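PDB 3PT5: NANS (YJHS), A 9-O-acetyl N-acetylneuraminic acid esterase from Escherichia coli O157:H7 EDL933, which probably hydrolyses the 9-O-acetyl group of 9-O-acetyl-N-acetylneuraminate, allowing growth on this alternative sialic acid from mammalian mucosal surfaces. Local coordinates for residues V186-G191 / W233-T238; Q29-A34 / Q190-L195; V268-Q273 / S323-E328; L24-Q29 / I124-C129; H206-V211 / N259-N264. All blocks are in the same frame, centred on the assembly; numbering follows the deposited sequence.

How the contacts relate
All five contacts lie in or against the central sheet. Contacts 4 and 1 are pairs of parallel strands, joined by the backbone bonds of Cys187 to Thr25 and Ala27; their centres are about 11 Å apart. Contact 2 links the loops that leave strands 20-28 and 182-189, shares Gln29 with contact 4 and Gln190 with contact 1, and lies about 9 Å, centre to centre, from contact 1. The Gly28-Asn31 run at its start resembles the first conserved block of SGNH hydrolases, consistent with an active site nearby. Contacts 3 and 5, about 20 Å apart between centres, flank the two ends of strand 265-268, contact 5 before it against helix 203-218 and contact 3 after it against helix 315-335.

Contact 1 (V186-G191 / W233-T238); sequences VCWMQG and WFCGDT
Trp188 and Trp233 meet on one face of the sheet, where their strands run parallel, and the side chain of Trp188 can be followed outward atom by atom. Trp188 CB lies 3.8 Å from Trp233 CE3. CG is anti to the backbone N (chi1 176°), which swings the ring across to the Trp233 indole. There Trp188 CD2 approaches Trp233 CZ3, and Trp188 CE3 reaches the same CZ3 at 3.6 Å. The two six-membered rings are oblique, with planes 54° apart. On the pyrrole side, Trp188 CD1 is 4.0 Å from Cys235 SG, a sulfur-aromatic contact, while NE1 gives its hydrogen bond to Tyr257. Gln190 CB sits over the opposite face of the Trp188 ring from Trp233 CZ3.

Behind this pair Val186 covers the Trp233 indole: Val186 CB stands 3.9 Å from the centroid of its five-membered ring, almost on the ring normal, in a CH-pi contact. The backbones are laced by Phe234 N to Val186 O, Trp188 N to Phe234 O (2.8 Å) and Gly236 N to Trp188 O. Where the strands end, one water accepts from Gln190 N and donates to Gly236 O. Strand 182-189, helix 203-218 and strand 233-236 follow one another in the chain, and the two strands are adjacent and parallel: a beta-alpha-beta crossover, the building unit of the SGNH hydrolase sheet.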
# COMPACT_ATOMS: atom_id res chain seq x y z
N VAL A 186 9.54 -0.64 -4.50
CA VAL A 186 8.30 -1.25 -4.03
C VAL A 186 8.16 -0.95 -2.54
O VAL A 186 9.08 -1.17 -1.78
CB VAL A 186 8.31 -2.79 -4.23
CG1 VAL A 186 7.05 -3.46 -3.67
CG2 VAL A 186 8.50 -3.16 -5.72
N CYS A 187 7.00 -0.44 -2.15
CA CYS A 187 6.61 -0.37 -0.75
C CYS A 187 5.76 -1.60 -0.48
O CYS A 187 4.66 -1.72 -0.99
CB CYS A 187 5.80 0.91 -0.46
SG CYS A 187 6.81 2.39 -0.72
N TRP A 188 6.29 -2.48 0.34
CA TRP A 188 5.70 -3.79 0.63
C TRP A 188 5.33 -3.85 2.10
O TRP A 188 6.20 -3.65 2.93
CB TRP A 188 6.78 -4.84 0.36
CG TRP A 188 6.40 -6.23 0.69
CD1 TRP A 188 6.81 -6.95 1.77
CD2 TRP A 188 5.52 -7.09 -0.07
NE1 TRP A 188 6.26 -8.22 1.73
CE2 TRP A 188 5.45 -8.32 0.64
CE3 TRP A 188 4.76 -6.94 -1.24
CZ2 TRP A 188 4.68 -9.40 0.19
CZ3 TRP A 188 3.98 -8.02 -1.68
CH2 TRP A 188 3.96 -9.23 -0.98
N MET A 189 4.07 -4.16 2.44
CA MET A 189 3.72 -4.44 3.83
C MET A 189 2.88 -5.67 3.81
O MET A 189 1.74 -5.63 3.38
CB MET A 189 2.94 -3.30 4.51
CG MET A 189 3.82 -2.10 4.71
SD MET A 189 3.05 -0.65 5.35
CE MET A 189 2.69 -1.15 7.03
N GLN A 190 3.47 -6.77 4.26
CA GLN A 190 2.82 -8.06 4.22
C GLN A 190 3.47 -8.99 5.23
O GLN A 190 4.66 -8.88 5.52
CB GLN A 190 2.96 -8.64 2.83
CG GLN A 190 2.05 -9.82 2.55
CD GLN A 190 2.62 -11.12 3.06
OE1 GLN A 190 3.83 -11.30 3.08
NE2 GLN A 190 1.75 -12.05 3.45
N GLY A 191 2.66 -9.89 5.76
CA GLY A 191 3.16 -10.95 6.63
C GLY A 191 2.14 -11.40 7.64
O GLY A 191 2.18 -12.55 8.11
N TRP A 233 13.06 -2.83 -2.25
CA TRP A 233 11.82 -3.17 -1.57
C TRP A 233 11.90 -2.57 -0.18
O TRP A 233 12.71 -2.97 0.63
CB TRP A 233 11.60 -4.68 -1.49
CG TRP A 233 11.18 -5.24 -2.79
CD1 TRP A 233 11.82 -5.09 -3.98
CD2 TRP A 233 10.02 -6.06 -3.06
NE1 TRP A 233 11.15 -5.76 -4.98
CE2 TRP A 233 10.04 -6.37 -4.44
CE3 TRP A 233 8.98 -6.56 -2.26
CZ2 TRP A 233 9.03 -7.14 -5.05
CZ3 TRP A 233 7.99 -7.35 -2.87
CH2 TRP A 233 8.03 -7.63 -4.25
N PHE A 234 11.02 -1.61 0.08
CA PHE A 234 10.87 -1.00 1.39
C PHE A 234 9.79 -1.76 2.12
O PHE A 234 8.60 -1.69 1.79
CB PHE A 234 10.51 0.47 1.24
CG PHE A 234 11.53 1.24 0.47
CD1 PHE A 234 12.69 1.70 1.10
CD2 PHE A 234 11.36 1.43 -0.89
CE1 PHE A 234 13.66 2.42 0.36
CE2 PHE A 234 12.31 2.14 -1.64
CZ PHE A 234 13.47 2.62 -1.01
N CYS A 235 10.24 -2.57 3.07
CA CYS A 235 9.33 -3.53 3.70
C CYS A 235 8.93 -2.98 5.06
O CYS A 235 9.77 -2.78 5.94
CB CYS A 235 10.02 -4.88 3.83
SG CYS A 235 10.48 -5.57 2.27
N GLY A 236 7.64 -2.71 5.23
CA GLY A 236 7.16 -2.08 6.45
C GLY A 236 6.81 -3.07 7.54
O GLY A 236 6.44 -4.22 7.30
N ASP A 237 6.88 -2.57 8.76
CA ASP A 237 6.51 -3.33 9.95
C ASP A 237 4.97 -3.51 10.06
O ASP A 237 4.20 -3.11 9.16
CB ASP A 237 7.07 -2.57 11.17
CG ASP A 237 7.39 -3.47 12.38
OD1 ASP A 237 7.09 -4.69 12.35
OD2 ASP A 237 7.96 -2.94 13.36
N THR A 238 4.53 -4.12 11.15
CA THR A 238 3.11 -4.34 11.38
C THR A 238 2.72 -3.75 12.74
O THR A 238 3.56 -3.13 13.41
CB THR A 238 2.75 -5.84 11.26
OG1 THR A 238 1.32 -6.01 11.34
CG2 THR A 238 3.44 -6.66 12.31
O HOH W 1 6.22 -6.06 5.34

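Contact 2 (Q29-A34 / Q190-L195); sequences QSNAMA and QGEFDL
Gln29 reaches across to Gly191 and Gln190 with its amide oxygen. Gly191 N donates to Gln29 OE1 over 2.9 Å (156° at the hydrogen), tilted from the carbonyl plane. Gln190 NE2 adds a second, weak bond to the same oxygen, strongly bent although the two amide planes are almost parallel. Gln29 CG lies between the backbone N and the carbonyl carbon (chi1 65°), and the chain is extended beyond it, a reach that sets the amide oxygen against the backbone N of Gly191. The better bond of Gln190 NE2 goes to Asp194 OD2 at 3.0 Å, in the plane of the Gln190 amide, and Gln190 OE1 is paired with His203.

Glu192 is served at both oxygens. Asn31 ND2 donates to Glu192 OE2 across 2.9 Å in a nearly straight bond (177°), in the plane of its own amide but from above the carboxylate plane; Thr238 OG1 bonds to the same OE2. Glu192 OE1 accepts a hydrogen bond from a water 2.8 Å away, and that water accepts from Asn31 N at 3.0 Å. Asn31 ND2 also donates to Ser311 O and Asn31 OD1 accepts from Phe313 N, bonds that would limit rotation of the amide.

The Gly-Gln-Ser-Asn run resembles the first conserved block of SGNH hydrolases, which in the family carries the nucleophilic serine. Both loops leave the ends of parallel strands, 20-28 and 182-189; Ala32 packs on strand 122-130, Glu192 on Trp242 of helix 240-245, and Leu195 on helix 247-253.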
# COMPACT_ATOMS: atom_id res chain seq x y z
N GLN A 29 -0.58 -6.81 1.97
CA GLN A 29 -1.92 -7.07 2.51
C GLN A 29 -2.52 -5.82 3.18
O GLN A 29 -2.16 -4.72 2.80
CB GLN A 29 -1.98 -8.37 3.31
CG GLN A 29 -1.19 -8.45 4.59
CD GLN A 29 -1.09 -9.90 5.06
OE1 GLN A 29 -0.04 -10.50 4.98
NE2 GLN A 29 -2.21 -10.48 5.48
N SER A 30 -3.42 -6.00 4.13
CA SER A 30 -4.23 -4.88 4.62
C SER A 30 -3.47 -3.64 5.05
O SER A 30 -3.93 -2.53 4.79
CB SER A 30 -5.16 -5.32 5.75
OG SER A 30 -4.42 -5.73 6.88
N ASN A 31 -2.32 -3.80 5.71
CA ASN A 31 -1.65 -2.61 6.25
C ASN A 31 -0.86 -1.79 5.23
O ASN A 31 -0.42 -0.69 5.52
CB ASN A 31 -0.83 -2.96 7.51
CG ASN A 31 -1.72 -3.08 8.73
OD1 ASN A 31 -2.59 -2.21 8.94
ND2 ASN A 31 -1.56 -4.16 9.51
N ALA A 32 -0.78 -2.30 4.01
CA ALA A 32 -0.19 -1.58 2.88
C ALA A 32 -1.21 -0.66 2.21
O ALA A 32 -0.84 0.25 1.48
CB ALA A 32 0.33 -2.55 1.85
N MET A 33 -2.49 -0.92 2.48
CA MET A 33 -3.57 -0.27 1.75
C MET A 33 -4.57 0.42 2.67
O MET A 33 -4.28 0.67 3.83
CB MET A 33 -4.27 -1.31 0.86
CG MET A 33 -4.69 -2.58 1.58
SD MET A 33 -5.67 -3.66 0.52
CE MET A 33 -7.18 -2.69 0.35
N ALA A 34 -5.76 0.73 2.16
CA ALA A 34 -6.66 1.57 2.88
C ALA A 34 -7.48 0.78 3.90
O ALA A 34 -8.58 0.35 3.63
CB ALA A 34 -7.60 2.28 1.86
N GLN A 190 3.47 -6.77 4.26
CA GLN A 190 2.82 -8.06 4.22
C GLN A 190 3.47 -8.99 5.23
O GLN A 190 4.66 -8.88 5.52
CB GLN A 190 2.96 -8.64 2.83
CG GLN A 190 2.05 -9.82 2.55
CD GLN A 190 2.62 -11.12 3.06
OE1 GLN A 190 3.83 -11.30 3.08
NE2 GLN A 190 1.75 -12.05 3.45
N GLY A 191 2.66 -9.89 5.76
CA GLY A 191 3.16 -10.95 6.63
C GLY A 191 2.14 -11.40 7.64
O GLY A 191 2.18 -12.55 8.11
N GLU A 192 1.21 -10.50 7.97
CA GLU A 192 0.28 -10.71 9.10
C GLU A 192 -0.39 -12.08 9.06
O GLU A 192 -0.39 -12.79 10.06
CB GLU A 192 -0.82 -9.66 9.06
CG GLU A 192 -0.39 -8.27 9.56
CD GLU A 192 0.19 -7.37 8.48
OE1 GLU A 192 0.41 -7.80 7.33
OE2 GLU A 192 0.47 -6.16 8.82
N PHE A 193 -1.02 -12.42 7.94
CA PHE A 193 -1.77 -13.71 7.92
C PHE A 193 -0.83 -14.90 7.99
O PHE A 193 -1.17 -15.94 8.59
CB PHE A 193 -2.70 -13.81 6.72
CG PHE A 193 -4.05 -13.21 6.96
CD1 PHE A 193 -4.20 -12.13 7.84
CD2 PHE A 193 -5.18 -13.72 6.33
CE1 PHE A 193 -5.44 -11.58 8.08
CE2 PHE A 193 -6.43 -13.17 6.57
CZ PHE A 193 -6.57 -12.12 7.44
N ASP A 194 0.34 -14.76 7.41
CA ASP A 194 1.34 -15.84 7.49
C ASP A 194 1.85 -16.09 8.92
O ASP A 194 2.27 -17.20 9.23
CB ASP A 194 2.50 -15.60 6.51
CG ASP A 194 2.09 -15.84 5.06
OD1 ASP A 194 1.58 -16.95 4.75
OD2 ASP A 194 2.29 -14.95 4.22
N LEU A 195 1.78 -15.08 9.78
CA LEU A 195 2.15 -15.24 11.18
C LEU A 195 1.30 -16.28 11.89
O LEU A 195 1.72 -16.86 12.89
CB LEU A 195 1.97 -13.94 11.96
CG LEU A 195 2.81 -12.74 11.56
CD1 LEU A 195 2.29 -11.51 12.31
CD2 LEU A 195 4.24 -13.00 11.90
O HOH W 2 0.02 -5.61 5.60

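Contact 3 (V268-Q273 / S323-E328); sequences VDFQQQ and SDRFVE
Arg325 lies alongside Asp269, both side chains pointing the same way, and grips it side-on with two nitrogens. Arg325 NE donates to the backbone Asp269 O at 2.8 Å, and Arg325 NH2 to Asp269 OD1 at 2.9 Å. Although the CB of Asp269 faces away from the helix, CG sits between its backbone N and carbonyl carbon (chi1 68°), and this brings the carboxylate round to the arginine. The carboxylate and guanidinium planes are 33° apart, and OD1 lies close to the guanidinium plane. At another edge of the same guanidinium, Arg325 NH1 forms a salt bridge with Glu328 OE1, 3.0 Å away.

Beneath the charged layer the groups are apolar and differently turned. Val268 crosses Phe326 at about a right angle, with Val268 CG1 over the middle of the ring, 4.2 Å from its centroid, in a CH-pi contact. Phe270 presents its edge instead: CD1 meets Arg325 CB at 3.9 Å, and CZ comes to 3.8 Å from Phe326 CE1. Its ring stands nearly perpendicular to the guanidinium group.

The loop after strand 265-268 is thus tied to helix 315-335 by an apolar layer of Val268, Phe270 and Phe326 and a partly exposed salt-bridge network. The charge of the guanidinium is balanced by the two carboxylates, and its rotation is probably restricted.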
# COMPACT_ATOMS: atom_id res chain seq x y z
N VAL A 268 11.38 -0.90 7.15
CA VAL A 268 10.85 0.37 7.57
C VAL A 268 9.99 0.17 8.81
O VAL A 268 8.97 -0.49 8.73
CB VAL A 268 10.00 1.05 6.43
CG1 VAL A 268 9.45 2.36 6.92
CG2 VAL A 268 10.84 1.26 5.18
N ASP A 269 10.37 0.75 9.95
CA ASP A 269 9.53 0.62 11.13
C ASP A 269 8.99 1.94 11.67
O ASP A 269 9.38 3.01 11.19
CB ASP A 269 10.20 -0.25 12.20
CG ASP A 269 11.42 0.39 12.80
OD1 ASP A 269 11.83 1.49 12.39
OD2 ASP A 269 11.97 -0.24 13.75
N PHE A 270 8.05 1.88 12.62
CA PHE A 270 7.28 3.07 12.99
C PHE A 270 7.28 3.37 14.47
O PHE A 270 6.93 4.49 14.89
CB PHE A 270 5.82 2.89 12.54
CG PHE A 270 5.69 2.29 11.16
CD1 PHE A 270 6.18 2.97 10.06
CD2 PHE A 270 5.09 1.01 10.97
CE1 PHE A 270 6.10 2.43 8.78
CE2 PHE A 270 5.01 0.45 9.66
CZ PHE A 270 5.51 1.18 8.57
N GLN A 271 7.60 2.37 15.28
CA GLN A 271 7.55 2.61 16.71
C GLN A 271 8.59 1.81 17.47
O GLN A 271 9.27 0.92 16.90
CB GLN A 271 6.13 2.45 17.26
CG GLN A 271 5.50 1.13 17.08
CD GLN A 271 3.94 1.12 17.16
OE1 GLN A 271 3.35 0.23 16.59
NE2 GLN A 271 3.30 2.05 17.92
N GLN A 272 8.70 2.14 18.75
CA GLN A 272 9.65 1.49 19.64
C GLN A 272 9.19 0.10 20.04
O GLN A 272 8.00 -0.26 19.99
CB GLN A 272 9.83 2.35 20.91
CG GLN A 272 10.41 3.78 20.70
CD GLN A 272 11.94 3.84 20.82
OE1 GLN A 272 12.59 2.95 21.36
NE2 GLN A 272 12.51 4.89 20.27
N GLN A 273 10.16 -0.69 20.49
CA GLN A 273 9.86 -2.00 21.02
C GLN A 273 8.80 -1.97 22.13
O GLN A 273 8.90 -1.18 23.07
CB GLN A 273 11.15 -2.60 21.56
CG GLN A 273 11.27 -4.06 21.32
CD GLN A 273 12.58 -4.59 21.83
OE1 GLN A 273 13.52 -4.80 21.05
NE2 GLN A 273 12.67 -4.79 23.14
N SER A 323 3.71 7.20 6.66
CA SER A 323 4.18 7.80 5.43
C SER A 323 5.47 8.58 5.64
O SER A 323 6.30 8.57 4.76
CB SER A 323 3.09 8.65 4.78
OG SER A 323 2.52 9.51 5.74
N ASP A 324 5.66 9.16 6.84
CA ASP A 324 6.95 9.80 7.16
C ASP A 324 8.09 8.81 7.00
O ASP A 324 9.10 9.13 6.39
CB ASP A 324 6.98 10.32 8.60
CG ASP A 324 6.19 11.59 8.79
OD1 ASP A 324 5.84 12.26 7.80
OD2 ASP A 324 5.93 11.94 9.98
N ARG A 325 7.92 7.61 7.56
CA ARG A 325 9.06 6.68 7.66
C ARG A 325 9.38 6.09 6.29
O ARG A 325 10.56 5.89 5.94
CB ARG A 325 8.77 5.61 8.72
CG ARG A 325 8.82 6.12 10.13
CD ARG A 325 10.28 6.49 10.54
NE ARG A 325 11.01 5.33 11.06
CZ ARG A 325 12.34 5.24 11.22
NH1 ARG A 325 13.16 6.20 10.83
NH2 ARG A 325 12.86 4.13 11.74
N PHE A 326 8.35 5.80 5.49
CA PHE A 326 8.64 5.37 4.11
C PHE A 326 9.36 6.42 3.32
O PHE A 326 10.32 6.09 2.63
CB PHE A 326 7.36 4.97 3.36
CG PHE A 326 6.95 3.55 3.62
CD1 PHE A 326 5.93 3.26 4.53
CD2 PHE A 326 7.60 2.50 2.97
CE1 PHE A 326 5.57 1.93 4.80
CE2 PHE A 326 7.24 1.17 3.24
CZ PHE A 326 6.24 0.90 4.17
N VAL A 327 8.89 7.67 3.39
CA VAL A 327 9.51 8.74 2.63
C VAL A 327 10.97 8.95 3.09
O VAL A 327 11.85 9.12 2.25
CB VAL A 327 8.67 10.04 2.67
CG1 VAL A 327 9.43 11.22 2.07
CG2 VAL A 327 7.32 9.78 1.92
N GLU A 328 11.22 8.91 4.39
CA GLU A 328 12.60 9.01 4.89
C GLU A 328 13.47 7.89 4.25
O GLU A 328 14.61 8.13 3.81
CB GLU A 328 12.64 8.84 6.41
CG GLU A 328 12.04 9.95 7.25
CD GLU A 328 11.79 9.46 8.70
OE1 GLU A 328 12.60 8.62 9.18
OE2 GLU A 328 10.78 9.89 9.34

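Contact 4 (L24-Q29 / I124-C129); sequences LTVAGQ and ILIVPC
Leu24 and Ile126 pack side by side on one face of the sheet, and here the two parallel strands fit closely. Ile126 CD1 reaches Leu24 CB at 3.8 Å; the branch that carries it, CG1, lies beside the backbone N of Ile126 (chi1 -65°). The other branch, Ile126 CG2, touches Val26 CG2 at the same separation; one isoleucine thus touches two residues of strand 20-28. On the opposite face Thr25 crosses Val127 obliquely, its OG1 placed 3.6 Å from Val127 CB. That hydroxyl also has a polar partner in Thr171 of helix 162-176.

The backbone ladder runs the length of the pair: Leu24 N bonds to Leu125 O, Val127 N to Leu24 O, and Val26 N to Val127 O over 2.9 Å. Cys129 N to Val26 O, at 2.7 Å, is the final rung. In the mainly parallel sheet of this SGNH hydrolase, strand 20-28 lies between 122-130 and 182-189 and bonds along both edges, an interior place in an alpha/beta sheet.

Beyond the Cys129 N to Val26 O bond the pairing loosens. Ala27 CB and Cys129 CB are 4.2 Å apart, and Pro128, with no N-H to give, holds its ring clear of close contact with strand 20-28. Gly28 N stands 3.9 Å from Cys129 O, a carbonyl buried without any partner in the model. Gly28 adopts a backbone conformation (phi 129°) open to glycine, and there strand 20-28 gives way to the loop at Gln29.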
# COMPACT_ATOMS: atom_id res chain seq x y z
N LEU A 24 6.21 4.38 -8.05
CA LEU A 24 6.38 3.62 -6.82
C LEU A 24 5.26 2.58 -6.77
O LEU A 24 4.11 2.94 -6.89
CB LEU A 24 6.31 4.56 -5.61
CG LEU A 24 6.62 4.02 -4.22
CD1 LEU A 24 8.15 3.76 -4.06
CD2 LEU A 24 6.13 5.00 -3.17
N THR A 25 5.63 1.30 -6.65
CA THR A 25 4.64 0.23 -6.51
C THR A 25 4.35 0.03 -5.02
O THR A 25 5.23 0.08 -4.22
CB THR A 25 5.17 -1.07 -7.13
OG1 THR A 25 5.29 -0.87 -8.54
CG2 THR A 25 4.22 -2.24 -6.89
N VAL A 26 3.08 -0.22 -4.69
CA VAL A 26 2.66 -0.42 -3.31
C VAL A 26 1.96 -1.75 -3.29
O VAL A 26 1.03 -1.96 -4.08
CB VAL A 26 1.74 0.73 -2.80
CG1 VAL A 26 1.35 0.48 -1.35
CG2 VAL A 26 2.49 2.05 -2.91
N ALA A 27 2.42 -2.67 -2.45
CA ALA A 27 1.87 -4.03 -2.50
C ALA A 27 1.89 -4.69 -1.12
O ALA A 27 2.54 -4.21 -0.17
CB ALA A 27 2.67 -4.86 -3.51
N GLY A 28 1.14 -5.80 -1.00
CA GLY A 28 1.05 -6.53 0.22
C GLY A 28 -0.36 -6.81 0.65
O GLY A 28 -1.24 -6.97 -0.20
N GLN A 29 -0.58 -6.81 1.97
CA GLN A 29 -1.92 -7.07 2.51
C GLN A 29 -2.52 -5.82 3.18
O GLN A 29 -2.16 -4.72 2.80
CB GLN A 29 -1.98 -8.37 3.31
CG GLN A 29 -1.19 -8.45 4.59
CD GLN A 29 -1.09 -9.90 5.06
OE1 GLN A 29 -0.04 -10.50 4.98
NE2 GLN A 29 -2.21 -10.48 5.48
N ILE A 124 4.22 11.88 -9.64
CA ILE A 124 4.42 10.63 -8.93
C ILE A 124 3.28 9.71 -9.38
O ILE A 124 2.12 10.15 -9.44
CB ILE A 124 4.32 10.80 -7.37
CG1 ILE A 124 5.39 11.76 -6.78
CG2 ILE A 124 4.34 9.43 -6.70
CD1 ILE A 124 6.78 11.15 -6.64
N LEU A 125 3.62 8.46 -9.71
CA LEU A 125 2.66 7.46 -10.21
C LEU A 125 2.74 6.27 -9.30
O LEU A 125 3.73 5.55 -9.28
CB LEU A 125 2.96 7.02 -11.65
CG LEU A 125 2.03 5.95 -12.25
CD1 LEU A 125 0.58 6.40 -12.24
CD2 LEU A 125 2.48 5.56 -13.66
N ILE A 126 1.68 6.06 -8.51
CA ILE A 126 1.63 4.91 -7.61
C ILE A 126 0.98 3.72 -8.35
O ILE A 126 0.03 3.91 -9.11
CB ILE A 126 0.79 5.26 -6.34
CG1 ILE A 126 1.48 6.37 -5.52
CG2 ILE A 126 0.48 4.04 -5.48
CD1 ILE A 126 2.95 6.22 -5.26
N VAL A 127 1.53 2.53 -8.13
CA VAL A 127 1.01 1.29 -8.70
C VAL A 127 0.44 0.42 -7.54
O VAL A 127 1.17 -0.31 -6.90
CB VAL A 127 2.09 0.52 -9.54
CG1 VAL A 127 1.50 -0.73 -10.21
CG2 VAL A 127 2.73 1.44 -10.59
N PRO A 128 -0.88 0.56 -7.26
CA PRO A 128 -1.45 -0.13 -6.10
C PRO A 128 -1.79 -1.58 -6.43
O PRO A 128 -2.63 -1.85 -7.31
CB PRO A 128 -2.67 0.74 -5.72
CG PRO A 128 -3.01 1.48 -6.96
CD PRO A 128 -1.85 1.46 -7.90
N CYS A 129 -1.13 -2.48 -5.70
CA CYS A 129 -1.29 -3.93 -5.87
C CYS A 129 -1.46 -4.68 -4.56
O CYS A 129 -0.81 -5.69 -4.35
CB CYS A 129 -0.10 -4.51 -6.65
SG CYS A 129 0.19 -3.72 -8.24

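Contact 5 (H206-V211 / N259-N264); sequences HFNHMV and NNILAN
Asn208 and Asn260 come from opposite directions and meet through their amides. Asn260 ND2 donates to Asn208 OD1 at 2.9 Å, with the acceptor near the plane of the Asn260 amide and the two planes turned 44° apart. Asn256 strengthens this pairing from outside: Asn256 ND2 also donates to Asn208 OD1, and Asn256 O accepts from Asn260 ND2. The other end of the Asn260 amide closes an Asx turn: Leu262 N bonds to Asn260 OD1, in the carbonyl plane and on a lone pair, at 2.8 Å. A water accepts from both Asn208 ND2 (2.9 Å) and Ile261 N, a second link from helix to loop.

The van der Waals contacts come next. Leu262 CD1 and Val211 CB form the apolar pair, 3.9 Å apart, as the leucine slips past the helix. Two further contacts set carbon against an amide. Ile261 CG1 approaches Asn208 ND2 at 3.4 Å. Phe207 turns its edge to the Asn260 amide, CE2 lying 4.0 Å from ND2 with the planes almost perpendicular.

Helix 203-218 covers the sheet here, Phe207 lying on Trp188 and Cys235 and Val211 on Trp233; the loop 259-264 runs beside it before entering strand 265-268.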
# COMPACT_ATOMS: atom_id res chain seq x y z
N HIS A 206 9.57 -18.11 0.45
CA HIS A 206 8.53 -17.73 -0.52
C HIS A 206 8.68 -16.28 -0.93
O HIS A 206 8.62 -15.95 -2.12
CB HIS A 206 7.11 -17.95 0.01
CG HIS A 206 6.69 -19.39 0.04
ND1 HIS A 206 5.93 -19.92 1.06
CD2 HIS A 206 6.94 -20.41 -0.81
CE1 HIS A 206 5.72 -21.21 0.83
NE2 HIS A 206 6.33 -21.53 -0.30
N PHE A 207 8.86 -15.41 0.06
CA PHE A 207 9.08 -13.98 -0.18
C PHE A 207 10.34 -13.75 -1.02
O PHE A 207 10.30 -13.04 -2.03
CB PHE A 207 9.16 -13.22 1.14
CG PHE A 207 9.54 -11.77 0.98
CD1 PHE A 207 8.60 -10.84 0.51
CD2 PHE A 207 10.83 -11.33 1.23
CE1 PHE A 207 8.95 -9.50 0.35
CE2 PHE A 207 11.21 -9.97 1.04
CZ PHE A 207 10.27 -9.07 0.61
N ASN A 208 11.46 -14.35 -0.60
CA ASN A 208 12.72 -14.16 -1.32
C ASN A 208 12.59 -14.61 -2.76
O ASN A 208 13.06 -13.93 -3.65
CB ASN A 208 13.87 -14.90 -0.66
CG ASN A 208 14.35 -14.22 0.60
OD1 ASN A 208 13.64 -13.41 1.22
ND2 ASN A 208 15.58 -14.52 0.98
N HIS A 209 11.93 -15.74 -2.99
CA HIS A 209 11.77 -16.23 -4.35
C HIS A 209 10.94 -15.29 -5.22
O HIS A 209 11.22 -15.10 -6.41
CB HIS A 209 11.18 -17.65 -4.33
CG HIS A 209 12.14 -18.68 -3.83
ND1 HIS A 209 11.74 -19.85 -3.23
CD2 HIS A 209 13.50 -18.73 -3.87
CE1 HIS A 209 12.80 -20.57 -2.90
NE2 HIS A 209 13.88 -19.91 -3.28
N MET A 210 9.93 -14.67 -4.61
CA MET A 210 9.10 -13.72 -5.34
C MET A 210 9.83 -12.44 -5.68
O MET A 210 9.67 -11.86 -6.76
CB MET A 210 7.82 -13.42 -4.55
CG MET A 210 6.77 -12.88 -5.44
SD MET A 210 5.23 -12.39 -4.62
CE MET A 210 5.75 -10.90 -3.78
N VAL A 211 10.64 -11.96 -4.74
CA VAL A 211 11.47 -10.79 -5.01
C VAL A 211 12.47 -11.09 -6.14
O VAL A 211 12.63 -10.28 -7.03
CB VAL A 211 12.21 -10.32 -3.77
CG1 VAL A 211 13.13 -9.19 -4.13
CG2 VAL A 211 11.23 -9.87 -2.69
N ASN A 259 17.14 -8.93 7.93
CA ASN A 259 18.36 -9.71 7.75
C ASN A 259 18.32 -10.51 6.46
O ASN A 259 18.81 -11.64 6.40
CB ASN A 259 18.57 -10.64 8.95
CG ASN A 259 18.74 -9.89 10.24
OD1 ASN A 259 19.62 -9.04 10.37
ND2 ASN A 259 17.86 -10.17 11.20
N ASN A 260 17.78 -9.92 5.41
CA ASN A 260 17.60 -10.64 4.16
C ASN A 260 18.92 -10.93 3.43
O ASN A 260 19.85 -10.12 3.48
CB ASN A 260 16.65 -9.86 3.26
CG ASN A 260 15.92 -10.75 2.31
OD1 ASN A 260 16.45 -11.12 1.28
ND2 ASN A 260 14.71 -11.13 2.68
N ILE A 261 18.99 -12.06 2.73
CA ILE A 261 20.16 -12.41 1.93
C ILE A 261 20.21 -11.62 0.62
O ILE A 261 21.28 -11.43 0.05
CB ILE A 261 20.27 -13.94 1.64
CG1 ILE A 261 19.01 -14.47 0.97
CG2 ILE A 261 20.56 -14.70 2.93
CD1 ILE A 261 19.11 -14.65 -0.54
N LEU A 262 19.06 -11.11 0.18
CA LEU A 262 19.01 -10.32 -1.04
C LEU A 262 19.42 -8.86 -0.84
O LEU A 262 19.27 -8.29 0.26
CB LEU A 262 17.60 -10.37 -1.64
CG LEU A 262 17.04 -11.75 -1.99
CD1 LEU A 262 15.56 -11.69 -2.39
CD2 LEU A 262 17.89 -12.40 -3.09
N ALA A 263 19.93 -8.24 -1.90
CA ALA A 263 20.33 -6.84 -1.86
C ALA A 263 19.08 -5.94 -1.81
O ALA A 263 18.03 -6.27 -2.37
CB ALA A 263 21.16 -6.50 -3.10
N ASN A 264 19.22 -4.80 -1.12
CA ASN A 264 18.26 -3.71 -1.20
C ASN A 264 16.89 -4.09 -0.68
O ASN A 264 15.87 -3.74 -1.26
CB ASN A 264 18.20 -3.15 -2.62
CG ASN A 264 19.52 -2.55 -3.06
OD1 ASN A 264 20.33 -2.11 -2.22
ND2 ASN A 264 19.75 -2.52 -4.36
O HOH W 3 16.92 -13.87 3.46